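Local atomic coordinates of putative yopH targeting protein (Yersinia pestis, PDB entry 4GF3), a protein that probably serves as the type III secretion chaperone of the effector YopH, binding it in the bacterial cell before export. Residues A12-L17 against S101-A106; A41-K46 against W92-I97; F51-I56 against D86-L91; G77-A82 against T110-K115. All blocks are in the same frame, centred on the assembly; numbering follows the deposited sequence.

Contact 1: residues A12-L17 against S101-A106; sequences ATELGL and SGTQLA
E14 leans across to T103 and meets it obliquely, the carboxylate coming up against the hydroxyl while the aliphatic part of the glutamate rests on G102 and A106. With E14 CG opposite the backbone N (chi1 -172°), that atom lies 3.8 Å from G102 O and 3.9 Å from A106 CB; the bend at chi2 (83°) then carries the carboxylate to T103. There T103 OG1 donates a weak hydrogen bond to E14 OE2, 2.8 Å away. Neither group relies on this bond alone: E14 OE2 is also bonded to S135 OG, and T103 OG1 to S136 N, so the C-terminal tail is stitched into the same polar cluster. With no side chain on G102, the two backbones can approach to 5.8 Å between E14 CA and G102 CA. A106 CB, one turn on from G102, points at the first helix and receives a second, apolar contact from L15, whose CD2 is 4.0 Å from it. The helix ends are finished by the chain itself. S101 OG accepts from Q104 N at 3.0 Å as an N-cap, and E10 OE1 accepts from G102 N. G16, with positive phi, is the C' residue of a Schellman motif in which L17 N bonds to A12 O and G16 N to T13 O. Two helix termini, one capped and one closed, thus pack side by side, joining the first and last helices of the alpha-beta-beta-beta-alpha-beta-beta-alpha fold of the CesT-type secretion chaperones.

Contact 2: residues A41-K46 against W92-I97; sequences APINEK and WSQLNI
I97 meets K46 where the turn of a beta-hairpin meets the end of a third strand: residues 43-46 connect strands 36-42 and 47-56, and strand 88-96, the neighbour of 47-56 in the antiparallel sheet, ends beside them. The side chain of I97 can be followed outward along the turn. Its CB lies 3.6 Å from K46 O, and CG1, set opposite the carbonyl carbon of its own residue (chi1 -70°), stays equally near that oxygen. I97 CD1 lies over the carbonyl, 3.8 Å from both K46 C and K46 O, and also approaches E45 O. The backbone bond holds the two residues together: I97 N donates to K46 O at 2.8 Å in a nearly straight bond (171° at the hydrogen); N96 CA adds a CA-H...O contact to the same oxygen. Farther back, I43 and Q94 cross at about a right angle, with I43 CD1 set against the amide, 3.4 Å from Q94 NE2. That amide nitrogen finds its polar partner in E47 OE2, whereas E47 OE1 takes N44 ND2, so a single carboxylate ties the turn to the strand. The turn is braced internally by an Asx turn, N44 OD1 accepting from K46 N. Finally, one water donates to K46 O at 2.8 Å and, more weakly, to N96 OD1 at 3.1 Å, bridging the segments.

Contact 3: residues F51-I56 against D86-L91; sequences FMRAGI and DDHWLL
M52 and L91 form a hydrogen-bonded antiparallel pair, M52 N giving to L91 O and L91 N to M52 O, the latter at 2.8 Å. The backbone ladder continues with A54 N to W89 O and W89 N to G55 O; A54 and G55 together thus face W89, a beta bulge that shifts the register by one before I56 pairs with H88.

Polar side chains gather at the bulge. H88 ND1 donates to A54 O at 2.8 Å, in the plane of that carbonyl though somewhat out of the plane of the ring. Over one face of the imidazole the R53 guanidinium lies flat, centres 3.6 Å apart and planes only 6° from parallel. An extended arginine chain, with CG opposite the backbone N (chi1 -176°), delivers it there. The other face is covered by G55 and I56, with I56 CB making a CH-pi contact 4.2 Å from the centroid of the H88 ring.

Apolar contacts complete the pairing. M52 and L91 run side by side with CG of the first 4.1 Å from CB of the second, A54 CB touches W89 CB and L91 CD1, and F51 CB meets L90 CD2 at 4.1 Å.

D84 draws the polar groups together: it forms a salt bridge with R53 NE and accepts from the backbone N of D86 and of H88. Sandwiched between arginine and backbone, and with its ND1 proton committed to A54 O, H88 is held in one orientation; the overlying positive charge may disfavour a second proton on the ring, although D84 probably offsets part of that charge.

Contact 4: residues G77-A82 against T110-K115; sequences GVIRCA and TSLVDK
I79 carries most of the contact, pushing its branched side chain onto the helix beside it. I79 CD1 touches L112 CD2 at 3.7 Å as the two side chains pass obliquely, while CG1 of I79 rests 3.8 Å from S111 CB. The split follows from the torsions: I79 CG1 stands opposite the carbonyl carbon (chi1 -58°) and the chi2 rotation (-48°) brings CD1 over L112, while CG2 lies between L112 CD2 (4.1 Å) and, more loosely, K115 CG (4.4 Å). One turn of helix and two residues of chain farther on, C81 SG meets K115 CE at 3.9 Å. These meetings are made by carbon and sulfur, even where the residues are polar. S111 offers its CB because its OG is turned back to bond S107 O in the preceding turn. K115 offers its methylene chain, which leaves the helix with CG opposite the backbone N and bends at chi2 (55°) so that it reaches along toward the cysteine.

The second shell positions the 77-82 side. V78 O accepts from S93 OG, and backbone bonds of R80 with W92 and of A82 with L90 tie the segment to strand 88-96. R80, on the other side of the chain from the helix, bonds L71 O.

Farther out, L112 also packs on A50 and M52 of strand 47-56, and C81 and K115 both touch I66 of helix 60-68 and L91 of strand 88-96. Helix 102-118 thus lies against one face of the sheet and closes over one of its two edge strands, 80-83, with helix 60-68 adjoining.

The four contacts trace one alpha+beta unit, with strand 88-96 and helix 102-118, which follow each other in the chain, as its common elements. Contacts 2 and 3 lie on the same strand, centres 19 Å apart, and touch where W92 CB comes 3.6 Å from F51 CB. Contacts 1 and 4 share the helix, 16 Å between centres. Contacts 3 and 4 are closer, at 11 Å, and L91 CD2 lies 3.6 Å from C81 SG between them. Contacts 1 and 3 do not touch. Parts of all four contacts also come within reach of the chain of another protein, as would be expected if that chain is a bound partner of the chaperone.

Contact 1: residues A12-L17 against S101-A106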
loop_
_atom_site.group_PDB
_atom_site.type_symbol
_atom_site.label_atom_id
_atom_site.label_comp_id
_atom_site.label_asym_id
_atom_site.label_seq_id
_atom_site.Cartn_x
_atom_site.Cartn_y
_atom_site.Cartn_z
ATOM N N ALA A 12 5.185 -7.900 -8.605
ATOM C CA ALA A 12 6.653 -7.924 -8.613
ATOM C C ALA A 12 7.174 -7.730 -10.041
ATOM O O ALA A 12 7.999 -6.844 -10.326
ATOM C CB ALA A 12 7.153 -9.242 -8.048
ATOM N N THR A 13 6.671 -8.527 -10.970
ATOM C CA THR A 13 7.023 -8.372 -12.361
ATOM C C THR A 13 6.757 -6.964 -12.916
ATOM O O THR A 13 7.633 -6.424 -13.581
ATOM C CB THR A 13 6.309 -9.436 -13.232
ATOM O OG1 THR A 13 6.698 -10.718 -12.740
ATOM C CG2 THR A 13 6.692 -9.304 -14.659
ATOM N N GLU A 14 5.587 -6.409 -12.640
ATOM C CA GLU A 14 5.256 -5.014 -13.009
ATOM C C GLU A 14 6.283 -4.006 -12.482
ATOM O O GLU A 14 6.735 -3.110 -13.215
ATOM C CB GLU A 14 3.895 -4.656 -12.493
ATOM C CG GLU A 14 3.378 -3.316 -12.980
ATOM C CD GLU A 14 2.731 -3.380 -14.358
ATOM O OE1 GLU A 14 2.569 -4.498 -14.903
ATOM O OE2 GLU A 14 2.362 -2.304 -14.883
ATOM N N LEU A 15 6.679 -4.161 -11.230
ATOM C CA LEU A 15 7.676 -3.292 -10.633
ATOM C C LEU A 15 9.102 -3.582 -11.050
ATOM O O LEU A 15 9.981 -2.750 -10.837
ATOM C CB LEU A 15 7.546 -3.399 -9.079
ATOM C CG LEU A 15 6.327 -2.908 -8.305
ATOM C CD1 LEU A 15 6.491 -3.185 -6.783
ATOM C CD2 LEU A 15 6.020 -1.447 -8.586
ATOM N N GLY A 16 9.367 -4.753 -11.632
ATOM C CA GLY A 16 10.723 -5.173 -11.921
ATOM C C GLY A 16 11.498 -5.758 -10.732
ATOM O O GLY A 16 12.727 -5.778 -10.758
ATOM N N LEU A 17 10.794 -6.270 -9.719
ATOM C CA LEU A 17 11.419 -7.083 -8.650
ATOM C C LEU A 17 11.309 -8.564 -8.925
ATOM O O LEU A 17 10.360 -8.997 -9.578
ATOM C CB LEU A 17 10.753 -6.799 -7.328
ATOM C CG LEU A 17 10.727 -5.338 -6.900
ATOM C CD1 LEU A 17 9.878 -5.152 -5.654
ATOM C CD2 LEU A 17 12.160 -4.874 -6.680
ATOM N N SER A 101 -5.009 -5.836 -10.868
ATOM C CA SER A 101 -3.883 -6.358 -11.663
ATOM C C SER A 101 -2.586 -5.844 -11.016
ATOM O O SER A 101 -2.602 -4.917 -10.159
ATOM C CB SER A 101 -3.957 -5.802 -13.133
ATOM O OG SER A 101 -3.980 -4.371 -12.972
ATOM N N GLY A 102 -1.476 -6.447 -11.419
ATOM C CA GLY A 102 -0.140 -5.926 -11.123
ATOM C C GLY A 102 -0.041 -4.438 -11.430
ATOM O O GLY A 102 0.438 -3.642 -10.629
ATOM N N THR A 103 -0.565 -4.016 -12.588
ATOM C CA THR A 103 -0.573 -2.588 -12.905
ATOM C C THR A 103 -1.363 -1.712 -11.999
ATOM O O THR A 103 -0.882 -0.671 -11.575
ATOM C CB THR A 103 -1.071 -2.347 -14.343
ATOM O OG1 THR A 103 -0.304 -3.135 -15.219
ATOM C CG2 THR A 103 -1.020 -0.852 -14.695
ATOM N N GLN A 104 -2.568 -2.121 -11.604
ATOM C CA GLN A 104 -3.289 -1.310 -10.664
ATOM C C GLN A 104 -2.635 -1.292 -9.325
ATOM O O GLN A 104 -2.603 -0.287 -8.651
ATOM C CB GLN A 104 -4.770 -1.744 -10.473
ATOM C CG GLN A 104 -5.492 -0.769 -9.511
ATOM C CD GLN A 104 -7.010 -1.025 -9.402
ATOM O OE1 GLN A 104 -7.478 -2.135 -9.119
ATOM N NE2 GLN A 104 -7.760 -0.010 -9.662
ATOM N N LEU A 105 -2.064 -2.423 -8.926
ATOM C CA LEU A 105 -1.384 -2.408 -7.630
ATOM C C LEU A 105 -0.190 -1.460 -7.606
ATOM O O LEU A 105 0.087 -0.772 -6.623
ATOM C CB LEU A 105 -0.965 -3.830 -7.204
ATOM C CG LEU A 105 -1.819 -4.661 -6.260
ATOM C CD1 LEU A 105 -1.026 -5.874 -5.724
ATOM C CD2 LEU A 105 -2.353 -3.817 -5.094
ATOM N N ALA A 106 0.527 -1.416 -8.705
ATOM C CA ALA A 106 1.644 -0.493 -8.871
ATOM C C ALA A 106 1.113 0.952 -8.859
ATOM O O ALA A 106 1.755 1.829 -8.267
ATOM C CB ALA A 106 2.421 -0.818 -10.140
#

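Contact 2: residues A41-K46 against W92-I97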
loop_
_atom_site.group_PDB
_atom_site.type_symbol
_atom_site.label_atom_id
_atom_site.label_comp_id
_atom_site.label_asym_id
_atom_site.label_seq_id
_atom_site.Cartn_x
_atom_site.Cartn_y
_atom_site.Cartn_z
ATOM N N ALA A 41 -1.252 -7.155 2.335
ATOM C CA ALA A 41 -1.782 -8.312 3.057
ATOM C C ALA A 41 -3.183 -8.693 2.587
ATOM O O ALA A 41 -3.964 -7.821 2.246
ATOM C CB ALA A 41 -1.835 -8.001 4.522
ATOM N N PRO A 42 -3.499 -9.978 2.620
ATOM C CA PRO A 42 -4.899 -10.401 2.454
ATOM C C PRO A 42 -5.668 -9.994 3.745
ATOM O O PRO A 42 -5.086 -9.990 4.847
ATOM C CB PRO A 42 -4.815 -11.900 2.269
ATOM C CG PRO A 42 -3.432 -12.304 2.566
ATOM C CD PRO A 42 -2.611 -11.106 2.926
ATOM N N ILE A 43 -6.897 -9.543 3.598
ATOM C CA ILE A 43 -7.687 -9.178 4.763
ATOM C C ILE A 43 -8.908 -10.007 5.011
ATOM O O ILE A 43 -9.409 -10.043 6.144
ATOM C CB ILE A 43 -8.039 -7.725 4.763
ATOM C CG1 ILE A 43 -8.895 -7.324 3.551
ATOM C CG2 ILE A 43 -6.793 -6.908 4.850
ATOM C CD1 ILE A 43 -9.684 -6.144 3.972
ATOM N N ASN A 44 -9.371 -10.675 3.957
ATOM C CA ASN A 44 -10.429 -11.618 4.003
ATOM C C ASN A 44 -10.225 -12.498 2.792
ATOM O O ASN A 44 -9.221 -12.361 2.063
ATOM C CB ASN A 44 -11.809 -10.949 4.107
ATOM C CG ASN A 44 -12.146 -10.069 2.922
ATOM O OD1 ASN A 44 -11.668 -10.312 1.797
ATOM N ND2 ASN A 44 -12.920 -8.981 3.182
ATOM N N GLU A 45 -11.114 -13.450 2.604
ATOM C CA GLU A 45 -11.034 -14.384 1.499
ATOM C C GLU A 45 -10.866 -13.701 0.105
ATOM O O GLU A 45 -10.186 -14.265 -0.745
ATOM C CB GLU A 45 -12.318 -15.235 1.460
ATOM C CG GLU A 45 -12.356 -16.360 0.421
ATOM C CD GLU A 45 -13.777 -16.782 0.041
ATOM O OE1 GLU A 45 -14.746 -16.232 0.658
ATOM O OE2 GLU A 45 -13.932 -17.660 -0.890
ATOM N N LYS A 46 -11.529 -12.571 -0.122
ATOM C CA LYS A 46 -11.643 -11.939 -1.462
ATOM C C LYS A 46 -10.818 -10.659 -1.692
ATOM O O LYS A 46 -10.672 -10.198 -2.837
ATOM C CB LYS A 46 -13.103 -11.577 -1.717
ATOM C CG LYS A 46 -14.001 -12.765 -1.885
ATOM C CD LYS A 46 -13.934 -13.392 -3.265
ATOM C CE LYS A 46 -14.508 -14.813 -3.298
ATOM N NZ LYS A 46 -13.945 -15.599 -4.431
ATOM N N TRP A 92 -4.195 4.050 2.830
ATOM C CA TRP A 92 -4.539 2.695 2.562
ATOM C C TRP A 92 -5.512 2.570 1.374
ATOM O O TRP A 92 -6.241 3.506 0.969
ATOM C CB TRP A 92 -5.111 1.957 3.793
ATOM C CG TRP A 92 -6.417 2.538 4.311
ATOM C CD1 TRP A 92 -6.548 3.473 5.309
ATOM C CD2 TRP A 92 -7.766 2.153 3.950
ATOM N NE1 TRP A 92 -7.867 3.657 5.620
ATOM C CE2 TRP A 92 -8.643 2.943 4.742
ATOM C CE3 TRP A 92 -8.323 1.278 2.971
ATOM C CZ2 TRP A 92 -10.037 2.841 4.635
ATOM C CZ3 TRP A 92 -9.691 1.209 2.840
ATOM C CH2 TRP A 92 -10.532 1.969 3.688
ATOM N N SER A 93 -5.428 1.424 0.743
ATOM C CA SER A 93 -6.405 1.079 -0.312
ATOM C C SER A 93 -6.793 -0.385 -0.135
ATOM O O SER A 93 -5.961 -1.252 0.247
ATOM C CB SER A 93 -5.875 1.302 -1.750
ATOM O OG SER A 93 -6.934 1.153 -2.689
ATOM N N GLN A 94 -8.067 -0.660 -0.402
ATOM C CA GLN A 94 -8.650 -1.984 -0.239
ATOM C C GLN A 94 -9.199 -2.453 -1.582
ATOM O O GLN A 94 -9.944 -1.740 -2.196
ATOM C CB GLN A 94 -9.745 -1.955 0.860
ATOM C CG GLN A 94 -10.342 -3.334 1.167
ATOM C CD GLN A 94 -11.138 -3.339 2.499
ATOM O OE1 GLN A 94 -10.839 -2.588 3.460
ATOM N NE2 GLN A 94 -12.105 -4.217 2.566
ATOM N N LEU A 95 -8.784 -3.624 -2.016
ATOM C CA LEU A 95 -8.982 -4.120 -3.361
ATOM C C LEU A 95 -9.413 -5.603 -3.376
ATOM O O LEU A 95 -8.982 -6.427 -2.591
ATOM C CB LEU A 95 -7.671 -4.019 -4.156
ATOM C CG LEU A 95 -7.040 -2.615 -4.245
ATOM C CD1 LEU A 95 -5.743 -2.555 -3.452
ATOM C CD2 LEU A 95 -6.871 -2.198 -5.702
ATOM N N ASN A 96 -10.165 -5.936 -4.398
ATOM C CA ASN A 96 -10.528 -7.245 -4.690
ATOM C C ASN A 96 -9.400 -7.954 -5.406
ATOM O O ASN A 96 -8.929 -7.511 -6.462
ATOM C CB ASN A 96 -11.792 -7.225 -5.563
ATOM C CG ASN A 96 -12.275 -8.568 -5.897
ATOM O OD1 ASN A 96 -11.788 -9.205 -6.833
ATOM N ND2 ASN A 96 -13.357 -9.016 -5.169
ATOM N N ILE A 97 -9.021 -9.113 -4.865
ATOM C CA ILE A 97 -7.872 -9.893 -5.378
ATOM C C ILE A 97 -8.090 -10.273 -6.829
ATOM O O ILE A 97 -7.188 -10.165 -7.670
ATOM C CB ILE A 97 -7.639 -11.155 -4.525
ATOM C CG1 ILE A 97 -7.101 -10.759 -3.134
ATOM C CG2 ILE A 97 -6.645 -12.138 -5.193
ATOM C CD1 ILE A 97 -7.270 -11.824 -2.095
HETATM O O HOH W 1 -11.192 -11.717 -5.093
#

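Contact 3: residues F51-I56 against D86-L91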
loop_
_atom_site.group_PDB
_atom_site.type_symbol
_atom_site.label_atom_id
_atom_site.label_comp_id
_atom_site.label_asym_id
_atom_site.label_seq_id
_atom_site.Cartn_x
_atom_site.Cartn_y
_atom_site.Cartn_z
ATOM N N PHE A 51 -1.028 -0.566 2.193
ATOM C CA PHE A 51 -1.059 0.551 3.175
ATOM C C PHE A 51 0.313 0.978 3.635
ATOM O O PHE A 51 1.282 0.180 3.587
ATOM C CB PHE A 51 -1.980 0.225 4.389
ATOM C CG PHE A 51 -1.462 -0.835 5.297
ATOM C CD1 PHE A 51 -0.696 -0.499 6.436
ATOM C CD2 PHE A 51 -1.716 -2.168 5.038
ATOM C CE1 PHE A 51 -0.220 -1.470 7.272
ATOM C CE2 PHE A 51 -1.278 -3.139 5.914
ATOM C CZ PHE A 51 -0.535 -2.791 7.031
ATOM N N MET A 52 0.393 2.221 4.109
ATOM C CA MET A 52 1.645 2.798 4.601
ATOM C C MET A 52 1.375 3.803 5.730
ATOM O O MET A 52 0.317 4.501 5.758
ATOM C CB MET A 52 2.441 3.434 3.460
ATOM C CG MET A 52 1.862 4.658 2.821
ATOM S SD MET A 52 3.043 5.377 1.686
ATOM C CE MET A 52 4.220 6.180 2.768
ATOM N N ARG A 53 2.322 3.882 6.652
ATOM C CA ARG A 53 2.345 4.964 7.626
ATOM C C ARG A 53 3.102 6.123 6.996
ATOM O O ARG A 53 4.237 5.986 6.509
ATOM C CB ARG A 53 2.981 4.536 8.954
ATOM C CG ARG A 53 2.959 5.592 10.099
ATOM C CD ARG A 53 3.209 4.906 11.450
ATOM N NE ARG A 53 3.277 5.789 12.638
ATOM C CZ ARG A 53 4.391 6.359 13.095
ATOM N NH1 ARG A 53 5.536 6.207 12.435
ATOM N NH2 ARG A 53 4.369 7.124 14.201
ATOM N N ALA A 54 2.469 7.280 7.013
ATOM C CA ALA A 54 3.104 8.492 6.579
ATOM C C ALA A 54 3.421 9.414 7.799
ATOM O O ALA A 54 3.515 8.934 8.966
ATOM C CB ALA A 54 2.213 9.159 5.539
ATOM N N GLY A 55 3.511 10.723 7.560
ATOM C CA GLY A 55 3.968 11.684 8.589
ATOM C C GLY A 55 2.871 12.146 9.521
ATOM O O GLY A 55 1.682 11.803 9.350
ATOM N N ILE A 56 3.269 12.871 10.544
ATOM C CA ILE A 56 2.337 13.408 11.530
ATOM C C ILE A 56 1.385 14.433 10.886
ATOM O O ILE A 56 1.768 15.148 9.958
ATOM C CB ILE A 56 3.077 14.003 12.746
ATOM C CG1 ILE A 56 2.071 14.213 13.877
ATOM C CG2 ILE A 56 3.807 15.299 12.385
ATOM C CD1 ILE A 56 2.660 14.455 15.234
ATOM N N ASP A 86 -1.005 8.281 17.242
ATOM C CA ASP A 86 -0.047 9.336 17.380
ATOM C C ASP A 86 -0.193 10.457 16.339
ATOM O O ASP A 86 0.690 11.276 16.164
ATOM C CB ASP A 86 1.311 8.684 17.405
ATOM C CG ASP A 86 1.489 7.837 18.694
ATOM O OD1 ASP A 86 1.044 8.326 19.778
ATOM O OD2 ASP A 86 2.029 6.700 18.605
ATOM N N ASP A 87 -1.351 10.492 15.712
ATOM C CA ASP A 87 -1.714 11.534 14.776
ATOM C C ASP A 87 -0.873 11.406 13.469
ATOM O O ASP A 87 -0.788 12.377 12.713
ATOM C CB ASP A 87 -1.566 12.933 15.397
ATOM C CG ASP A 87 -2.492 13.154 16.615
ATOM O OD1 ASP A 87 -3.406 12.328 16.858
ATOM O OD2 ASP A 87 -2.334 14.169 17.295
ATOM N N HIS A 88 -0.262 10.246 13.242
ATOM C CA HIS A 88 0.279 9.945 11.905
ATOM C C HIS A 88 -0.792 9.450 10.990
ATOM O O HIS A 88 -1.661 8.623 11.343
ATOM C CB HIS A 88 1.415 8.935 11.895
ATOM C CG HIS A 88 2.699 9.487 12.414
ATOM N ND1 HIS A 88 3.897 9.378 11.740
ATOM C CD2 HIS A 88 2.957 10.169 13.545
ATOM C CE1 HIS A 88 4.850 9.938 12.461
ATOM N NE2 HIS A 88 4.300 10.452 13.552
ATOM N N TRP A 89 -0.672 9.911 9.763
ATOM C CA TRP A 89 -1.516 9.443 8.702
ATOM C C TRP A 89 -1.195 7.996 8.374
ATOM O O TRP A 89 -0.026 7.597 8.284
ATOM C CB TRP A 89 -1.340 10.297 7.463
ATOM C CG TRP A 89 -1.916 11.666 7.639
ATOM C CD1 TRP A 89 -1.250 12.881 7.697
ATOM C CD2 TRP A 89 -3.304 11.969 7.717
ATOM N NE1 TRP A 89 -2.153 13.903 7.803
ATOM C CE2 TRP A 89 -3.420 13.373 7.811
ATOM C CE3 TRP A 89 -4.449 11.192 7.684
ATOM C CZ2 TRP A 89 -4.666 14.015 7.922
ATOM C CZ3 TRP A 89 -5.696 11.837 7.812
ATOM C CH2 TRP A 89 -5.775 13.228 7.896
ATOM N N LEU A 90 -2.254 7.236 8.197
ATOM C CA LEU A 90 -2.165 5.864 7.726
ATOM C C LEU A 90 -2.976 5.819 6.431
ATOM O O LEU A 90 -4.214 5.947 6.453
ATOM C CB LEU A 90 -2.762 4.917 8.758
ATOM C CG LEU A 90 -2.390 3.418 8.639
ATOM C CD1 LEU A 90 -2.774 2.716 9.926
ATOM C CD2 LEU A 90 -3.027 2.725 7.442
ATOM N N LEU A 91 -2.272 5.600 5.321
ATOM C CA LEU A 91 -2.817 5.711 3.966
ATOM C C LEU A 91 -3.043 4.302 3.452
ATOM O O LEU A 91 -2.186 3.388 3.652
ATOM C CB LEU A 91 -1.849 6.462 3.081
ATOM C CG LEU A 91 -1.338 7.819 3.565
ATOM C CD1 LEU A 91 -0.395 8.387 2.522
ATOM C CD2 LEU A 91 -2.511 8.713 3.879
#

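Contact 4: residues G77-A82 against T110-K115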
loop_
_atom_site.group_PDB
_atom_site.type_symbol
_atom_site.label_atom_id
_atom_site.label_comp_id
_atom_site.label_asym_id
_atom_site.label_seq_id
_atom_site.Cartn_x
_atom_site.Cartn_y
_atom_site.Cartn_z
ATOM N N GLY A 77 -9.103 0.908 -6.211
ATOM C CA GLY A 77 -7.786 1.439 -5.817
ATOM C C GLY A 77 -7.754 2.891 -5.281
ATOM O O GLY A 77 -6.780 3.610 -5.478
ATOM N N VAL A 78 -8.816 3.311 -4.604
ATOM C CA VAL A 78 -8.991 4.646 -4.058
ATOM C C VAL A 78 -8.166 4.696 -2.763
ATOM O O VAL A 78 -8.103 3.731 -1.990
ATOM C CB VAL A 78 -10.454 4.943 -3.736
ATOM C CG1 VAL A 78 -10.575 6.297 -3.010
ATOM C CG2 VAL A 78 -11.245 4.929 -5.038
ATOM N N ILE A 79 -7.426 5.773 -2.617
ATOM C CA ILE A 79 -6.593 5.912 -1.433
ATOM C C ILE A 79 -7.400 6.565 -0.310
ATOM O O ILE A 79 -7.930 7.680 -0.488
ATOM C CB ILE A 79 -5.373 6.816 -1.703
ATOM C CG1 ILE A 79 -4.480 6.294 -2.848
ATOM C CG2 ILE A 79 -4.567 6.970 -0.430
ATOM C CD1 ILE A 79 -4.133 4.813 -2.766
ATOM N N ARG A 80 -7.498 5.898 0.824
ATOM C CA ARG A 80 -8.179 6.409 1.972
ATOM C C ARG A 80 -7.155 6.712 3.066
ATOM O O ARG A 80 -6.055 6.124 3.092
ATOM C CB ARG A 80 -9.170 5.396 2.497
ATOM C CG ARG A 80 -10.136 4.872 1.414
ATOM C CD ARG A 80 -11.039 5.982 0.899
ATOM N NE ARG A 80 -12.151 5.479 0.091
ATOM C CZ ARG A 80 -12.999 6.284 -0.521
ATOM N NH1 ARG A 80 -12.825 7.633 -0.455
ATOM N NH2 ARG A 80 -14.006 5.782 -1.233
ATOM N N CYS A 81 -7.591 7.494 4.054
ATOM C CA CYS A 81 -6.646 8.015 5.082
ATOM C C CYS A 81 -7.259 7.883 6.433
ATOM O O CYS A 81 -8.365 8.340 6.641
ATOM C CB CYS A 81 -6.262 9.461 4.832
ATOM S SG CYS A 81 -5.791 9.904 3.121
ATOM N N ALA A 82 -6.551 7.219 7.331
ATOM C CA ALA A 82 -6.880 7.117 8.742
ATOM C C ALA A 82 -5.822 7.876 9.556
ATOM O O ALA A 82 -4.737 8.183 9.069
ATOM C CB ALA A 82 -6.875 5.665 9.203
ATOM N N THR A 110 2.226 3.837 -6.116
ATOM C CA THR A 110 2.720 5.189 -6.477
ATOM C C THR A 110 1.779 6.283 -5.939
ATOM O O THR A 110 2.218 7.354 -5.578
ATOM C CB THR A 110 2.987 5.340 -7.994
ATOM O OG1 THR A 110 1.835 4.966 -8.752
ATOM C CG2 THR A 110 4.084 4.469 -8.399
ATOM N N SER A 111 0.498 6.006 -5.861
ATOM C CA SER A 111 -0.478 6.981 -5.303
ATOM C C SER A 111 -0.338 7.127 -3.789
ATOM O O SER A 111 -0.453 8.234 -3.235
ATOM C CB SER A 111 -1.897 6.568 -5.653
ATOM O OG SER A 111 -2.093 6.722 -7.050
ATOM N N LEU A 112 -0.070 6.006 -3.141
ATOM C CA LEU A 112 0.173 6.001 -1.691
ATOM C C LEU A 112 1.354 6.898 -1.384
ATOM O O LEU A 112 1.276 7.812 -0.533
ATOM C CB LEU A 112 0.456 4.563 -1.204
ATOM C CG LEU A 112 -0.716 3.619 -1.057
ATOM C CD1 LEU A 112 -0.346 2.168 -0.765
ATOM C CD2 LEU A 112 -1.707 4.097 -0.002
ATOM N N VAL A 113 2.463 6.646 -2.112
ATOM C CA VAL A 113 3.693 7.415 -1.945
ATOM C C VAL A 113 3.453 8.882 -2.245
ATOM O O VAL A 113 3.906 9.764 -1.510
ATOM C CB VAL A 113 4.847 6.808 -2.809
ATOM C CG1 VAL A 113 6.022 7.767 -2.901
ATOM C CG2 VAL A 113 5.259 5.464 -2.192
ATOM N N ASP A 114 2.730 9.166 -3.316
ATOM C CA ASP A 114 2.458 10.571 -3.661
ATOM C C ASP A 114 1.625 11.305 -2.584
ATOM O O ASP A 114 1.844 12.486 -2.312
ATOM C CB ASP A 114 1.721 10.660 -5.018
ATOM C CG ASP A 114 2.651 10.492 -6.248
ATOM O OD1 ASP A 114 3.860 10.777 -6.193
ATOM O OD2 ASP A 114 2.123 10.107 -7.311
ATOM N N LYS A 115 0.673 10.609 -1.997
ATOM C CA LYS A 115 -0.201 11.155 -0.932
ATOM C C LYS A 115 0.624 11.467 0.289
ATOM O O LYS A 115 0.494 12.565 0.837
ATOM C CB LYS A 115 -1.331 10.200 -0.574
ATOM C CG LYS A 115 -2.486 10.777 0.285
ATOM C CD LYS A 115 -3.167 12.016 -0.284
ATOM C CE LYS A 115 -4.366 12.446 0.540
ATOM N NZ LYS A 115 -5.134 13.582 -0.053
#